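Local coordinates for pyoverdine synthetase F (Pseudomonas aeruginosa PAO1, PDB 6CUL), which probably belongs to the pyoverdine synthetase system of Pseudomonas aeruginosa and has a mixed alpha/beta fold built round a seven-stranded sheet, at residues L251-N254 with N255-S259. Numbering follows the deposited sequence.
Sequences LRWN and NFNNS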
loop_
_atom_site.group_PDB
_atom_site.type_symbol
_atom_site.label_atom_id
_atom_site.label_comp_id
_atom_site.label_asym_id
_atom_site.label_seq_id
_atom_site.Cartn_x
_atom_site.Cartn_y
_atom_site.Cartn_z
ATOM N N LEU A 251 -0.996 12.249 10.669
ATOM C CA LEU A 251 -0.084 11.141 10.838
ATOM C C LEU A 251 0.173 10.344 9.552
ATOM O O LEU A 251 1.273 10.068 9.265
ATOM C CB LEU A 251 -0.534 10.223 11.960
ATOM C CG LEU A 251 0.406 9.104 12.363
ATOM C CD1 LEU A 251 1.836 9.545 12.344
ATOM C CD2 LEU A 251 0.073 8.621 13.730
ATOM N N ARG A 252 -0.856 10.067 8.783
ATOM C CA ARG A 252 -0.707 9.359 7.544
ATOM C C ARG A 252 0.164 10.098 6.588
ATOM O O ARG A 252 1.007 9.528 6.054
ATOM C CB ARG A 252 -2.056 9.149 6.848
ATOM C CG ARG A 252 -2.954 8.094 7.442
ATOM C CD ARG A 252 -4.078 7.578 6.529
ATOM N NE ARG A 252 -4.653 8.489 5.618
ATOM C CZ ARG A 252 -5.914 8.798 5.595
ATOM N NH1 ARG A 252 -6.749 8.272 6.405
ATOM N NH2 ARG A 252 -6.322 9.631 4.709
ATOM N N TRP A 253 -0.097 11.371 6.403
ATOM C CA TRP A 253 0.691 12.183 5.536
ATOM C C TRP A 253 2.131 12.220 6.058
ATOM O O TRP A 253 2.964 11.862 5.376
ATOM C CB TRP A 253 0.069 13.596 5.469
ATOM C CG TRP A 253 0.526 14.473 4.363
ATOM C CD1 TRP A 253 -0.047 14.642 3.173
ATOM C CD2 TRP A 253 1.669 15.293 4.365
ATOM N NE1 TRP A 253 0.647 15.487 2.440
ATOM C CE2 TRP A 253 1.718 15.915 3.150
ATOM C CE3 TRP A 253 2.667 15.560 5.291
ATOM C CZ2 TRP A 253 2.735 16.782 2.824
ATOM C CZ3 TRP A 253 3.643 16.377 4.971
ATOM C CH2 TRP A 253 3.687 16.996 3.749
ATOM N N ASN A 254 2.371 12.522 7.281
ATOM C CA ASN A 254 3.718 12.550 7.709
ATOM C C ASN A 254 4.495 11.225 7.590
ATOM O O ASN A 254 5.618 11.225 7.222
ATOM C CB ASN A 254 3.747 13.021 9.109
ATOM C CG ASN A 254 3.458 14.468 9.217
ATOM O OD1 ASN A 254 3.393 15.155 8.270
ATOM N ND2 ASN A 254 3.282 14.911 10.394
ATOM N N ASN A 255 3.908 10.118 7.952
ATOM C CA ASN A 255 4.562 8.864 7.764
ATOM C C ASN A 255 4.752 8.581 6.268
ATOM O O ASN A 255 5.732 8.057 5.904
ATOM C CB ASN A 255 3.878 7.743 8.489
ATOM C CG ASN A 255 4.809 6.624 8.799
ATOM O OD1 ASN A 255 5.900 6.837 9.244
ATOM N ND2 ASN A 255 4.391 5.439 8.529
ATOM N N PHE A 256 3.780 8.912 5.440
ATOM C CA PHE A 256 3.930 8.769 4.020
ATOM C C PHE A 256 5.038 9.659 3.581
ATOM O O PHE A 256 5.801 9.227 2.820
ATOM C CB PHE A 256 2.778 9.314 3.244
ATOM C CG PHE A 256 1.783 8.330 2.799
ATOM C CD1 PHE A 256 1.625 7.151 3.417
ATOM C CD2 PHE A 256 0.893 8.671 1.793
ATOM C CE1 PHE A 256 0.637 6.292 3.000
ATOM C CE2 PHE A 256 -0.078 7.835 1.389
ATOM C CZ PHE A 256 -0.204 6.652 1.975
ATOM N N ASN A 257 5.086 10.920 4.005
ATOM C CA ASN A 257 6.159 11.828 3.647
ATOM C C ASN A 257 7.499 11.713 4.469
ATOM O O ASN A 257 8.524 11.915 3.936
ATOM C CB ASN A 257 5.603 13.255 3.437
ATOM C CG ASN A 257 4.496 13.347 2.315
ATOM O OD1 ASN A 257 4.729 13.794 1.233
ATOM N ND2 ASN A 257 3.344 12.973 2.616
ATOM N N ASN A 258 7.456 11.419 5.762
ATOM C CA ASN A 258 8.676 11.258 6.573
ATOM C C ASN A 258 9.370 9.918 6.520
ATOM O O ASN A 258 10.522 9.852 6.587
ATOM C CB ASN A 258 8.440 11.616 8.035
ATOM C CG ASN A 258 8.953 12.985 8.408
ATOM O OD1 ASN A 258 9.365 13.738 7.576
ATOM N ND2 ASN A 258 8.926 13.289 9.676
ATOM N N SER A 259 8.635 8.854 6.452
ATOM C CA SER A 259 9.216 7.581 6.392
ATOM C C SER A 259 8.868 6.616 5.288
ATOM O O SER A 259 9.627 5.819 5.007
ATOM C CB SER A 259 8.933 6.926 7.727
ATOM O OG SER A 259 9.722 5.836 7.912
#
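Two successive turns of the long C-terminal helix 248-271 meet here, and the side chains of W253 and N257 stack at i, i+4 spacing on the flank that meets Y26 and Y32. The carboxamide of N257 lies over one face of the indole, its plane only 20° from that of the ring. ND2 sits over the middle of the indole, 3.4 Å from W253 CD2. The N257 methylene adds a CH-pi contact: CB lies 4.2 Å from the centroid of the six-membered ring of W253, over the same face. W253 has CG anti to its own backbone N (chi1 -165°), and N257 has CG beside its backbone N (chi1 -59°). These torsions help bring the amide over the indole face.

At the indole edge, N254 OD1 lies in the ring plane. Outside the stack, W253 NE1 bonds to Y32 O and the indole meets the ring of Y26.

Another flank faces the main sheet. N255 extends its amide there, with OD1 bonded to T240 OG1 and ND2 to G218 O. It thereby ties the helix to strands 233-241 and 216-223. L251, buried, packs against helix 187-195. Regular backbone helical bonds run from N255 N to L251 O and from F256 N to R252 O, both 2.9 Å.

A hydrogen bond also fixes the amide of N257. The helical bond from N257 N reaches W253 O at 2.7 Å, and N257 ND2 donates to the same oxygen at 3.0 Å, so two N-H groups of one residue grip W253 O. The ND2 bond is almost straight, and the acceptor lies in the plane of the amide, while the donor stands above the carbonyl plane.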